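PDB 4DWD: mandelate racemase/muconate lactonizing enzyme, C-terminal domain protein from Paracoccus denitrificans, which binds divalent metal ions and may act as a hydro-lyase, as some relatives in the enolase superfamily do. Local coordinates for residues 130-135 and 325-330; 162-167 and 197-202; 169-174 and 201-206; 222-227 and 248-253. All blocks are in the same frame, centred on the assembly; numbering follows the deposited sequence.

How the contacts relate
Following the chain from its N-terminal domain into the barrel, strand 125-132 opens the widest loop. Contact 1 closes it only when strand 323-325 comes back alongside, so the other three contacts are nested inside it. Contact 2 joins the loops after strands 158-162 and 194-197. Contact 3 continues from it, sharing Gly-201 and Tyr-202, and ties the approach to helix 174-188 to the start of helix 204-216. Contact 4 follows in series, linking the end of strand 221-223 to the loop after 244-246. Arg-162 bridges contacts 1 and 2 through Asp-327; Asn-200 and Arg-167 bridge contacts 2 and 4; and Tyr-202 N meets Pro-225 O between contacts 3 and 4.

Contact 1 of 4, residues 130-135 and 325-330; sequences SSIGGN and LADRWD
Ser-131 and Gly-133 each give a backbone N-H to the chain passing at 325-327, the first to a carbonyl and the second to a carboxylate. Ser-131 N donates to Leu-325 O (2.8 Å). Next to this bond the CA-H of Ala-326 points at the carbonyl of Ser-131, with Ala-326 CA 3.5 Å from Ser-131 O. The second grip is worth following along Asp-327. Its CB stands off from residues 130-135. With CG anti to the carbonyl carbon (chi1 -43°), the chain then swings across, and CG comes to 3.4 Å from Gly-133 N. At the tip OD2 uses its syn lone pair, on the side of OD1, to accept from Gly-133 N at 2.8 Å, nearly straight at 171°. A water also lies 2.8 Å from Asp-327 OD2, within reach of Gly-133 O as well. OD1 sits 3.4 Å from Ser-131 O, two acceptors side by side; the salt bridge from Arg-162 NH1 to OD1 is likely to ease that closeness. Replacing Asp-327 with an alanine would probably leave Gly-133 N without its acceptor and Arg-162 without this carboxylate. The hydroxyl of Ser-131 turns to Glu-324, while Arg-150 reaches both Leu-325 O and Ser-131 O from helix 140-154. Strand 125-132 is also paired with 158-162, and the parallel bridge between Ser-130 and Leu-325 brings the last barrel strand back to the first: this is the closure of the (beta/alpha)7-beta barrel characteristic of the enolase superfamily.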
loop_
_atom_site.group_PDB
_atom_site.type_symbol
_atom_site.label_atom_id
_atom_site.label_comp_id
_atom_site.label_asym_id
_atom_site.label_seq_id
_atom_site.Cartn_x
_atom_site.Cartn_y
_atom_site.Cartn_z
ATOM N N SER B 130 2.852 -39.102 -7.549
ATOM C CA SER B 130 3.518 -39.420 -8.804
ATOM C C SER B 130 3.675 -38.138 -9.600
ATOM O O SER B 130 2.676 -37.510 -9.987
ATOM C CB SER B 130 2.705 -40.433 -9.616
ATOM O OG SER B 130 2.572 -41.660 -8.927
ATOM N N SER B 131 4.928 -37.756 -9.828
ATOM C CA SER B 131 5.260 -36.531 -10.536
ATOM C C SER B 131 5.713 -36.933 -11.937
ATOM O O SER B 131 6.778 -37.530 -12.097
ATOM C CB SER B 131 6.357 -35.799 -9.777
ATOM O OG SER B 131 6.595 -34.526 -10.334
ATOM N N ILE B 132 4.882 -36.616 -12.929
ATOM C CA ILE B 132 5.000 -37.141 -14.292
ATOM C C ILE B 132 5.313 -36.016 -15.269
ATOM O O ILE B 132 4.466 -35.150 -15.532
ATOM C CB ILE B 132 3.693 -37.847 -14.688
ATOM C CG1 ILE B 132 3.344 -38.882 -13.605
ATOM C CG2 ILE B 132 3.793 -38.419 -16.100
ATOM C CD1 ILE B 132 1.983 -39.510 -13.725
ATOM N N GLY B 133 6.527 -36.034 -15.810
ATOM C CA GLY B 133 7.016 -34.928 -16.630
ATOM C C GLY B 133 6.864 -35.152 -18.117
ATOM O O GLY B 133 6.387 -36.201 -18.550
ATOM N N GLY B 134 7.275 -34.152 -18.891
ATOM C CA GLY B 134 7.382 -34.279 -20.338
ATOM C C GLY B 134 6.071 -34.276 -21.097
ATOM O O GLY B 134 5.975 -34.857 -22.173
ATOM N N ASN B 135 5.059 -33.617 -20.552
ATOM C CA ASN B 135 3.745 -33.663 -21.193
ATOM C C ASN B 135 3.509 -32.647 -22.295
ATOM O O ASN B 135 2.550 -32.775 -23.063
ATOM C CB ASN B 135 2.657 -33.637 -20.132
ATOM C CG ASN B 135 2.699 -34.881 -19.283
ATOM O OD1 ASN B 135 2.566 -35.993 -19.799
ATOM N ND2 ASN B 135 2.956 -34.716 -17.991
ATOM N N LEU B 325 7.639 -37.856 -6.041
ATOM C CA LEU B 325 8.288 -38.999 -6.680
ATOM C C LEU B 325 8.303 -38.785 -8.195
ATOM O O LEU B 325 7.301 -39.013 -8.898
ATOM C CB LEU B 325 7.613 -40.321 -6.298
ATOM C CG LEU B 325 8.209 -41.578 -6.965
ATOM C CD1 LEU B 325 9.652 -41.802 -6.510
ATOM C CD2 LEU B 325 7.342 -42.786 -6.659
ATOM N N ALA B 326 9.449 -38.329 -8.692
ATOM C CA ALA B 326 9.562 -37.914 -10.092
ATOM C C ALA B 326 9.980 -39.047 -11.041
ATOM O O ALA B 326 10.202 -40.183 -10.616
ATOM C CB ALA B 326 10.490 -36.708 -10.216
ATOM N N ASP B 327 10.094 -38.712 -12.324
ATOM C CA ASP B 327 10.316 -39.686 -13.391
ATOM C C ASP B 327 11.598 -40.484 -13.238
ATOM O O ASP B 327 12.595 -39.997 -12.719
ATOM C CB ASP B 327 10.338 -38.986 -14.751
ATOM C CG ASP B 327 9.233 -37.951 -14.890
ATOM O OD1 ASP B 327 9.361 -36.877 -14.268
ATOM O OD2 ASP B 327 8.258 -38.213 -15.623
ATOM N N ARG B 328 11.550 -41.725 -13.711
ATOM C CA ARG B 328 12.740 -42.571 -13.818
ATOM C C ARG B 328 13.459 -42.768 -12.491
ATOM O O ARG B 328 14.693 -42.810 -12.431
ATOM C CB ARG B 328 13.699 -42.042 -14.899
ATOM C CG ARG B 328 13.098 -41.951 -16.295
ATOM C CD ARG B 328 12.643 -43.306 -16.816
ATOM N NE ARG B 328 13.633 -44.357 -16.564
ATOM C CZ ARG B 328 14.640 -44.667 -17.380
ATOM N NH1 ARG B 328 14.804 -44.012 -18.528
ATOM N NH2 ARG B 328 15.484 -45.639 -17.049
ATOM N N TRP B 329 12.673 -42.920 -11.431
ATOM C CA TRP B 329 13.229 -43.203 -10.121
ATOM C C TRP B 329 13.955 -44.527 -10.066
ATOM O O TRP B 329 14.753 -44.753 -9.153
ATOM C CB TRP B 329 12.164 -43.093 -9.031
ATOM C CG TRP B 329 10.860 -43.829 -9.286
ATOM C CD1 TRP B 329 9.701 -43.345 -9.907
ATOM C CD2 TRP B 329 10.523 -45.194 -8.857
ATOM N NE1 TRP B 329 8.714 -44.309 -9.915
ATOM C CE2 TRP B 329 9.144 -45.441 -9.305
ATOM C CE3 TRP B 329 11.208 -46.205 -8.185
ATOM C CZ2 TRP B 329 8.498 -46.644 -9.065
ATOM C CZ3 TRP B 329 10.545 -47.416 -7.953
ATOM C CH2 TRP B 329 9.226 -47.634 -8.393
ATOM N N ASP B 330 13.702 -45.402 -11.047
ATOM C CA ASP B 330 14.437 -46.663 -11.186
ATOM C C ASP B 330 15.947 -46.450 -11.281
ATOM O O ASP B 330 16.719 -47.347 -10.929
ATOM C CB ASP B 330 13.945 -47.450 -12.416
ATOM C CG ASP B 330 14.217 -46.719 -13.735
ATOM O OD1 ASP B 330 14.970 -47.239 -14.580
ATOM O OD2 ASP B 330 13.674 -45.626 -13.946
HETATM O O HOH W 1 7.731 -39.070 -18.274
#

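Contact 2 of 4, residues 162-167 and 197-202; sequences RWDGDR and DANNGY
Asn-199 OD1 collects two consecutive backbone N-H groups from across the contact. Asp-164 N donates at 2.9 Å, approaching from well above the amide's carbonyl plane, and Trp-163 N adds a weak bond. The same Trp-163 N also donates to Asp-197 O (3.0 Å), so its hydrogen is shared between two acceptors. Asp-197 CG lies anti to its own N (chi1 -175°), which lays the carboxylate alongside Arg-162: the two side chains point the same way, with Arg-162 CD 3.5 Å from Asp-197 OD2, and the guanidinium itself goes on to Asp-327. At the other end Arg-167 lies flat on Asn-200: guanidinium and amide planes are 18° apart, and Asn-200 OD1 sits over the centre of the group, 3.3 Å from Arg-167 CZ.

The next shell sets these groups in place. Asp-197 OD1 takes the N-H of Asn-199 in an Asx turn, and residues 198-201 form a type I' turn that presents both asparagines. One water joins Arg-162 NE to Asp-164 OD1; two more link Gly-165 to Ala-198 O and Asn-199 O. Arg-167 is held flat by Gln-227, His-228 and Gln-250, while Asn-200 ND2 donates to Glu-224. Asp-197 is a calcium ligand in a crystal structure of this protein, though this chain carries no metal there.

The two loops leave the parallel neighbours 158-162 and 194-197 and lead into helices 174-188 and 204-216, with Trp-163 resting on Lys-180 of the former and Tyr-202 touching both.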
loop_
_atom_site.group_PDB
_atom_site.type_symbol
_atom_site.label_atom_id
_atom_site.label_comp_id
_atom_site.label_asym_id
_atom_site.label_seq_id
_atom_site.Cartn_x
_atom_site.Cartn_y
_atom_site.Cartn_z
ATOM N N ARG B 162 3.507 -32.584 -15.303
ATOM C CA ARG B 162 4.432 -31.470 -15.567
ATOM C C ARG B 162 4.681 -31.351 -17.054
ATOM O O ARG B 162 4.683 -32.353 -17.772
ATOM C CB ARG B 162 5.780 -31.679 -14.855
ATOM C CG ARG B 162 5.702 -32.313 -13.473
ATOM C CD ARG B 162 7.009 -32.148 -12.691
ATOM N NE ARG B 162 8.156 -32.542 -13.507
ATOM C CZ ARG B 162 8.604 -33.791 -13.638
ATOM N NH1 ARG B 162 8.036 -34.794 -12.970
ATOM N NH2 ARG B 162 9.632 -34.034 -14.437
ATOM N N TRP B 163 4.927 -30.128 -17.509
ATOM C CA TRP B 163 5.040 -29.866 -18.934
ATOM C C TRP B 163 6.410 -30.006 -19.490
ATOM O O TRP B 163 6.591 -30.633 -20.542
ATOM C CB TRP B 163 4.394 -28.523 -19.285
ATOM C CG TRP B 163 3.084 -28.792 -19.958
ATOM C CD1 TRP B 163 2.714 -28.453 -21.254
ATOM C CD2 TRP B 163 1.962 -29.571 -19.427
ATOM N NE1 TRP B 163 1.466 -28.931 -21.542
ATOM C CE2 TRP B 163 0.960 -29.619 -20.490
ATOM C CE3 TRP B 163 1.692 -30.209 -18.211
ATOM C CZ2 TRP B 163 -0.262 -30.266 -20.319
ATOM C CZ3 TRP B 163 0.466 -30.857 -18.051
ATOM C CH2 TRP B 163 -0.487 -30.897 -19.089
ATOM N N ASP B 164 7.383 -29.434 -18.794
ATOM C CA ASP B 164 8.771 -29.436 -19.250
ATOM C C ASP B 164 8.928 -29.014 -20.715
ATOM O O ASP B 164 9.615 -29.681 -21.498
ATOM C CB ASP B 164 9.409 -30.803 -18.989
ATOM C CG ASP B 164 9.447 -31.129 -17.522
ATOM O OD1 ASP B 164 10.041 -30.323 -16.774
ATOM O OD2 ASP B 164 8.857 -32.155 -17.119
ATOM N N GLY B 165 8.300 -27.895 -21.070
ATOM C CA GLY B 165 8.443 -27.328 -22.412
ATOM C C GLY B 165 9.680 -26.443 -22.549
ATOM O O GLY B 165 10.492 -26.335 -21.631
ATOM N N ASP B 166 9.813 -25.798 -23.701
ATOM C CA ASP B 166 10.956 -24.937 -23.996
ATOM C C ASP B 166 10.680 -23.525 -23.482
ATOM O O ASP B 166 9.740 -22.872 -23.950
ATOM C CB ASP B 166 11.176 -24.932 -25.511
ATOM C CG ASP B 166 12.325 -24.038 -25.951
ATOM O OD1 ASP B 166 12.753 -23.141 -25.192
ATOM O OD2 ASP B 166 12.803 -24.233 -27.086
ATOM N N ARG B 167 11.506 -23.047 -22.544
ATOM C CA ARG B 167 11.245 -21.760 -21.861
ATOM C C ARG B 167 11.538 -20.510 -22.699
ATOM O O ARG B 167 11.309 -19.382 -22.236
ATOM C CB ARG B 167 11.990 -21.667 -20.525
ATOM C CG ARG B 167 11.379 -22.496 -19.409
ATOM C CD ARG B 167 12.220 -22.351 -18.148
ATOM N NE ARG B 167 11.923 -21.118 -17.420
ATOM C CZ ARG B 167 12.395 -20.828 -16.208
ATOM N NH1 ARG B 167 13.215 -21.672 -15.598
ATOM N NH2 ARG B 167 12.031 -19.709 -15.592
ATOM N N ASP B 197 1.881 -28.749 -13.287
ATOM C CA ASP B 197 3.129 -27.991 -13.232
ATOM C C ASP B 197 3.412 -27.447 -14.629
ATOM O O ASP B 197 3.709 -28.209 -15.557
ATOM C CB ASP B 197 4.247 -28.913 -12.727
ATOM C CG ASP B 197 5.576 -28.196 -12.511
ATOM O OD1 ASP B 197 5.755 -27.059 -12.960
ATOM O OD2 ASP B 197 6.453 -28.818 -11.890
ATOM N N ALA B 198 3.277 -26.131 -14.776
ATOM C CA ALA B 198 3.492 -25.456 -16.052
ATOM C C ALA B 198 4.953 -25.315 -16.456
ATOM O O ALA B 198 5.236 -24.988 -17.615
ATOM C CB ALA B 198 2.836 -24.082 -16.034
ATOM N N ASN B 199 5.874 -25.520 -15.510
ATOM C CA ASN B 199 7.304 -25.315 -15.787
ATOM C C ASN B 199 7.519 -23.998 -16.536
ATOM O O ASN B 199 8.219 -23.941 -17.550
ATOM C CB ASN B 199 7.903 -26.514 -16.540
ATOM C CG ASN B 199 7.853 -27.787 -15.725
ATOM O OD1 ASN B 199 7.076 -28.699 -16.022
ATOM N ND2 ASN B 199 8.664 -27.855 -14.680
ATOM N N ASN B 200 6.899 -22.943 -16.006
ATOM C CA ASN B 200 7.181 -21.561 -16.408
ATOM C C ASN B 200 6.679 -21.229 -17.810
ATOM O O ASN B 200 7.208 -20.326 -18.467
ATOM C CB ASN B 200 8.687 -21.267 -16.270
ATOM C CG ASN B 200 9.243 -21.716 -14.935
ATOM O OD1 ASN B 200 9.993 -22.692 -14.874
ATOM N ND2 ASN B 200 8.884 -21.020 -13.860
ATOM N N GLY B 201 5.632 -21.929 -18.246
ATOM C CA GLY B 201 5.237 -21.882 -19.646
ATOM C C GLY B 201 4.303 -20.764 -20.060
ATOM O O GLY B 201 4.045 -20.630 -21.246
ATOM N N TYR B 202 3.808 -19.961 -19.117
ATOM C CA TYR B 202 2.747 -18.998 -19.464
ATOM C C TYR B 202 3.055 -17.559 -19.129
ATOM O O TYR B 202 3.849 -17.251 -18.225
ATOM C CB TYR B 202 1.420 -19.352 -18.779
ATOM C CG TYR B 202 0.957 -20.760 -19.029
ATOM C CD1 TYR B 202 0.719 -21.224 -20.325
ATOM C CD2 TYR B 202 0.745 -21.627 -17.975
ATOM C CE1 TYR B 202 0.301 -22.527 -20.552
ATOM C CE2 TYR B 202 0.314 -22.934 -18.187
ATOM C CZ TYR B 202 0.099 -23.371 -19.480
ATOM O OH TYR B 202 -0.305 -24.663 -19.694
HETATM O O HOH W 2 10.085 -30.645 -14.214
HETATM O O HOH W 3 6.760 -25.696 -19.945
HETATM O O HOH W 4 10.109 -25.844 -18.871
#

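Contact 3 of 4, residues 169-174 and 201-206; sequences RCDVDI and GYSVGG
Asp-171 reaches over to Ser-203, the N-cap residue of helix 204-216, and takes hold of it twice. CG lies anti to the carbonyl carbon (chi1 -68°), which brings both carboxylate oxygens to the serine. OD1 accepts from Ser-203 N at 2.9 Å, the donor standing above the carboxylate plane, while OD2 offers its syn lone pair to the hydroxyl, with Ser-203 OG 2.7 Å away. That hydroxyl, placed between the backbone N and the carbonyl carbon (chi1 61°), passes the link on by accepting from Gly-206 N, the capping bond. A carboxylate so near the start of a helix is likely to be stabilised by the helix dipole.

The backbone of Asp-171 joins in too, its N donating to Gly-201 O at 3.0 Å. With an alanine in place of Asp-171 both carboxylate oxygens are gone, and Ser-203 N and the serine hydroxyl would probably lose the acceptors that tie this N-cap to the 169-174 loop.

Around this grip, OD1 also lies at the edge of the Tyr-202 ring, whose hydroxyl goes to Asp-177. Cys-170 SG packs against the backbone of Tyr-202 and Ser-203, and Thr-320 of the third subunit touches both Cys-170 and Asp-171. Ile-174 CG1 rests 3.9 Å from Tyr-202 CE1. Gly-206 suits its place: a side-chain carbon there would collide with Asp-171 OD1, and Ile-174 CD1 already lies 3.8 Å from Gly-206 CA.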
loop_
_atom_site.group_PDB
_atom_site.type_symbol
_atom_site.label_atom_id
_atom_site.label_comp_id
_atom_site.label_asym_id
_atom_site.label_seq_id
_atom_site.Cartn_x
_atom_site.Cartn_y
_atom_site.Cartn_z
ATOM N N ARG B 169 9.845 -20.273 -25.310
ATOM C CA ARG B 169 8.501 -20.173 -25.878
ATOM C C ARG B 169 7.479 -19.929 -24.773
ATOM O O ARG B 169 7.719 -20.265 -23.614
ATOM C CB ARG B 169 8.160 -21.448 -26.642
ATOM C CG ARG B 169 9.165 -21.784 -27.742
ATOM C CD ARG B 169 8.709 -22.994 -28.530
ATOM N NE ARG B 169 7.559 -22.669 -29.368
ATOM C CZ ARG B 169 6.755 -23.568 -29.932
ATOM N NH1 ARG B 169 6.975 -24.863 -29.753
ATOM N NH2 ARG B 169 5.745 -23.179 -30.662
ATOM N N CYS B 170 6.341 -19.345 -25.128
ATOM C CA CYS B 170 5.380 -18.905 -24.126
ATOM C C CYS B 170 3.964 -19.070 -24.676
ATOM O O CYS B 170 3.730 -18.801 -25.850
ATOM C CB CYS B 170 5.644 -17.434 -23.805
ATOM S SG CYS B 170 4.771 -16.852 -22.344
ATOM N N ASP B 171 3.033 -19.526 -23.830
ATOM C CA ASP B 171 1.629 -19.707 -24.211
ATOM C C ASP B 171 1.539 -20.510 -25.510
ATOM O O ASP B 171 0.785 -20.154 -26.409
ATOM C CB ASP B 171 0.917 -18.356 -24.417
ATOM C CG ASP B 171 0.734 -17.558 -23.133
ATOM O OD1 ASP B 171 0.959 -18.081 -22.023
ATOM O OD2 ASP B 171 0.334 -16.380 -23.253
ATOM N N VAL B 172 2.304 -21.589 -25.595
ATOM C CA VAL B 172 2.430 -22.380 -26.830
ATOM C C VAL B 172 1.138 -23.051 -27.290
ATOM O O VAL B 172 0.785 -23.001 -28.474
ATOM C CB VAL B 172 3.568 -23.425 -26.693
ATOM C CG1 VAL B 172 3.537 -24.435 -27.835
ATOM C CG2 VAL B 172 4.914 -22.715 -26.628
ATOM N N ASP B 173 0.423 -23.680 -26.367
ATOM C CA ASP B 173 -0.724 -24.492 -26.756
ATOM C C ASP B 173 -1.691 -24.616 -25.594
ATOM O O ASP B 173 -1.936 -25.707 -25.071
ATOM C CB ASP B 173 -0.271 -25.883 -27.227
ATOM C CG ASP B 173 -1.436 -26.766 -27.658
ATOM O OD1 ASP B 173 -2.526 -26.228 -27.979
ATOM O OD2 ASP B 173 -1.253 -28.003 -27.687
ATOM N N ILE B 174 -2.261 -23.483 -25.202
ATOM C CA ILE B 174 -3.183 -23.457 -24.059
ATOM C C ILE B 174 -4.402 -24.402 -24.231
ATOM O O ILE B 174 -4.722 -25.150 -23.302
ATOM C CB ILE B 174 -3.582 -22.010 -23.695
ATOM C CG1 ILE B 174 -2.398 -21.296 -23.020
ATOM C CG2 ILE B 174 -4.805 -21.991 -22.786
ATOM C CD1 ILE B 174 -2.524 -19.783 -22.977
ATOM N N GLY B 201 5.632 -21.929 -18.246
ATOM C CA GLY B 201 5.237 -21.882 -19.646
ATOM C C GLY B 201 4.303 -20.764 -20.060
ATOM O O GLY B 201 4.045 -20.630 -21.246
ATOM N N TYR B 202 3.808 -19.961 -19.117
ATOM C CA TYR B 202 2.747 -18.998 -19.464
ATOM C C TYR B 202 3.055 -17.559 -19.129
ATOM O O TYR B 202 3.849 -17.251 -18.225
ATOM C CB TYR B 202 1.420 -19.352 -18.779
ATOM C CG TYR B 202 0.957 -20.760 -19.029
ATOM C CD1 TYR B 202 0.719 -21.224 -20.325
ATOM C CD2 TYR B 202 0.745 -21.627 -17.975
ATOM C CE1 TYR B 202 0.301 -22.527 -20.552
ATOM C CE2 TYR B 202 0.314 -22.934 -18.187
ATOM C CZ TYR B 202 0.099 -23.371 -19.480
ATOM O OH TYR B 202 -0.305 -24.663 -19.694
ATOM N N SER B 203 2.405 -16.675 -19.878
ATOM C CA SER B 203 2.329 -15.272 -19.520
ATOM C C SER B 203 1.389 -15.123 -18.323
ATOM O O SER B 203 0.703 -16.080 -17.950
ATOM C CB SER B 203 1.755 -14.493 -20.699
ATOM O OG SER B 203 0.445 -14.945 -21.024
ATOM N N VAL B 204 1.327 -13.939 -17.720
ATOM C CA VAL B 204 0.334 -13.738 -16.661
ATOM C C VAL B 204 -1.091 -14.043 -17.168
ATOM O O VAL B 204 -1.845 -14.779 -16.526
ATOM C CB VAL B 204 0.404 -12.305 -16.100
ATOM C CG1 VAL B 204 -0.780 -12.012 -15.186
ATOM C CG2 VAL B 204 1.720 -12.100 -15.353
ATOM N N GLY B 205 -1.448 -13.507 -18.335
ATOM C CA GLY B 205 -2.780 -13.738 -18.883
ATOM C C GLY B 205 -3.025 -15.198 -19.210
ATOM O O GLY B 205 -4.109 -15.728 -18.957
ATOM N N GLY B 206 -2.030 -15.861 -19.796
ATOM C CA GLY B 206 -2.155 -17.283 -20.109
ATOM C C GLY B 206 -2.320 -18.101 -18.843
ATOM O O GLY B 206 -3.075 -19.086 -18.818
HETATM O O HOH W 5 3.786 -22.626 -23.184
#

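Contact 4 of 4, residues 222-227 and 248-253; sequences FEEPVQ and GEQTYT
Glu-224 makes the direct hydrogen bond of this contact, accepting from the backbone of Gly-248. The bond is long and bent: Gly-248 N stands 3.3 Å from OE2, nearly in line with its C-O bond, at an N-H...O angle of 138°. A water adds a second link, lying 3.2 Å from Glu-249 N and equally near Glu-224 OE2. Glu-224 and Glu-249 are modelled in two conformers, so their side-chain details apply to one of them.

Packing comes from the aliphatic part of Glu-249. Its CG lies between the backbone N and the carbonyl carbon (chi1 63°), which sets it 3.5 Å from Glu-224 OE2; the two carboxylate planes are turned 43° apart. Glu-224 OE1 is engaged by Asn-200, and the amide of Gln-250 by Arg-167.

Like charges also meet: Glu-223 OE2 and Glu-249 OE2 stand 4.0 Å apart. With Asp-197 these two bind calcium in a crystal structure of this protein; no metal sits between them in this chain. Carboxylates at the ends of successive barrel strands are the usual metal site of the enolase superfamily. Lys-160 forms a salt bridge with Glu-223, and Lys-84 of the second subunit forms one with Glu-249, which places a neighbouring chain close to this site.

Strands 221-223 and 244-246 run parallel side by side, joined by helix 231-240, whose Met-234 touches Glu-224; beyond the type I turn at 248-251, Thr-253 caps helix 254-263.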
loop_
_atom_site.group_PDB
_atom_site.type_symbol
_atom_site.label_atom_id
_atom_site.label_comp_id
_atom_site.label_asym_id
_atom_site.label_seq_id
_atom_site.Cartn_x
_atom_site.Cartn_y
_atom_site.Cartn_z
ATOM N N PHE B 222 -1.211 -25.531 -8.783
ATOM C CA PHE B 222 -0.761 -25.041 -10.095
ATOM C C PHE B 222 0.645 -24.502 -9.901
ATOM O O PHE B 222 0.829 -23.430 -9.329
ATOM C CB PHE B 222 -1.738 -23.946 -10.544
ATOM C CG PHE B 222 -1.539 -23.402 -11.948
ATOM C CD1 PHE B 222 -0.874 -24.110 -12.969
ATOM C CD2 PHE B 222 -2.117 -22.170 -12.273
ATOM C CE1 PHE B 222 -0.774 -23.570 -14.260
ATOM C CE2 PHE B 222 -2.005 -21.632 -13.553
ATOM C CZ PHE B 222 -1.345 -22.327 -14.548
ATOM N N GLU B 223 1.634 -25.279 -10.339
ATOM C CA GLU B 223 3.029 -25.014 -10.035
ATOM C C GLU B 223 3.715 -24.212 -11.136
ATOM O O GLU B 223 3.550 -24.506 -12.323
ATOM C CB GLU B 223 3.740 -26.355 -9.800
ATOM C CG GLU B 223 5.180 -26.267 -9.335
ATOM C CD GLU B 223 5.687 -27.573 -8.744
ATOM O OE1 GLU B 223 4.858 -28.399 -8.296
ATOM O OE2 GLU B 223 6.925 -27.750 -8.695
ATOM N N GLU B 224 4.491 -23.208 -10.714
ATOM C CA GLU B 224 5.359 -22.425 -11.604
ATOM C C GLU B 224 4.665 -21.960 -12.900
ATOM O O GLU B 224 5.156 -22.199 -14.007
ATOM C CB GLU B 224 6.657 -23.193 -11.903
ATOM C CG GLU B 224 7.525 -23.467 -10.678
ATOM C CD GLU B 224 8.500 -22.342 -10.351
ATOM O OE1 GLU B 224 8.847 -21.537 -11.250
ATOM O OE2 GLU B 224 8.956 -22.270 -9.196
ATOM N N PRO B 225 3.526 -21.246 -12.772
ATOM C CA PRO B 225 2.816 -20.844 -13.998
ATOM C C PRO B 225 3.582 -19.881 -14.927
ATOM O O PRO B 225 3.474 -20.006 -16.154
ATOM C CB PRO B 225 1.531 -20.173 -13.466
ATOM C CG PRO B 225 1.820 -19.838 -12.030
ATOM C CD PRO B 225 2.752 -20.921 -11.554
ATOM N N VAL B 226 4.312 -18.920 -14.352
ATOM C CA VAL B 226 5.026 -17.909 -15.147
ATOM C C VAL B 226 6.533 -18.089 -14.990
ATOM O O VAL B 226 6.979 -18.902 -14.175
ATOM C CB VAL B 226 4.581 -16.468 -14.772
ATOM C CG1 VAL B 226 3.075 -16.334 -14.965
ATOM C CG2 VAL B 226 4.990 -16.093 -13.340
ATOM N N GLN B 227 7.326 -17.350 -15.765
ATOM C CA GLN B 227 8.783 -17.434 -15.613
ATOM C C GLN B 227 9.179 -17.125 -14.170
ATOM O O GLN B 227 8.672 -16.184 -13.566
ATOM C CB GLN B 227 9.489 -16.480 -16.582
ATOM C CG GLN B 227 9.178 -16.744 -18.054
ATOM C CD GLN B 227 9.826 -17.989 -18.624
ATOM O OE1 GLN B 227 10.673 -18.615 -17.988
ATOM N NE2 GLN B 227 9.444 -18.340 -19.857
ATOM N N GLY B 248 8.976 -21.768 -5.975
ATOM C CA GLY B 248 10.076 -21.928 -5.034
ATOM C C GLY B 248 11.146 -22.901 -5.478
ATOM O O GLY B 248 12.248 -22.896 -4.941
ATOM N N GLU B 249 10.864 -23.730 -6.465
ATOM C CA GLU B 249 11.863 -24.719 -6.868
ATOM C C GLU B 249 13.096 -24.047 -7.464
ATOM O O GLU B 249 14.160 -24.617 -7.430
ATOM C CB GLU B 249 11.290 -25.753 -7.830
ATOM C CG GLU B 249 10.814 -25.193 -9.147
ATOM C CD GLU B 249 11.018 -26.170 -10.282
ATOM O OE1 GLU B 249 11.551 -25.761 -11.335
ATOM O OE2 GLU B 249 10.649 -27.349 -10.117
ATOM N N GLN B 250 12.916 -22.857 -8.035
ATOM C CA GLN B 250 14.027 -22.049 -8.563
ATOM C C GLN B 250 14.273 -20.833 -7.674
ATOM O O GLN B 250 14.618 -19.754 -8.167
ATOM C CB GLN B 250 13.751 -21.608 -9.993
ATOM C CG GLN B 250 13.628 -22.775 -10.963
ATOM C CD GLN B 250 13.451 -22.300 -12.390
ATOM O OE1 GLN B 250 14.393 -21.829 -13.029
ATOM N NE2 GLN B 250 12.233 -22.418 -12.903
ATOM N N THR B 251 14.074 -21.017 -6.368
ATOM C CA THR B 251 14.417 -20.024 -5.358
ATOM C C THR B 251 15.509 -20.619 -4.466
ATOM O O THR B 251 15.360 -21.744 -3.983
ATOM C CB THR B 251 13.170 -19.646 -4.543
ATOM O OG1 THR B 251 12.168 -19.142 -5.427
ATOM C CG2 THR B 251 13.491 -18.581 -3.506
ATOM N N TYR B 252 16.595 -19.868 -4.237
ATOM C CA TYR B 252 17.831 -20.466 -3.733
ATOM C C TYR B 252 18.363 -19.886 -2.439
ATOM O O TYR B 252 19.378 -20.351 -1.950
ATOM C CB TYR B 252 18.935 -20.421 -4.809
ATOM C CG TYR B 252 18.518 -21.033 -6.134
ATOM C CD1 TYR B 252 18.613 -22.413 -6.347
ATOM C CD2 TYR B 252 18.036 -20.232 -7.176
ATOM C CE1 TYR B 252 18.245 -22.980 -7.551
ATOM C CE2 TYR B 252 17.673 -20.788 -8.404
ATOM C CZ TYR B 252 17.784 -22.164 -8.585
ATOM O OH TYR B 252 17.410 -22.768 -9.772
ATOM N N THR B 253 17.704 -18.860 -1.911
ATOM C CA THR B 253 18.102 -18.300 -0.619
ATOM C C THR B 253 16.890 -18.108 0.274
ATOM O O THR B 253 15.753 -17.994 -0.207
ATOM C CB THR B 253 18.814 -16.928 -0.744
ATOM O OG1 THR B 253 17.871 -15.954 -1.202
ATOM C CG2 THR B 253 20.015 -17.000 -1.709
HETATM O O HOH W 6 8.006 -24.804 -7.492
#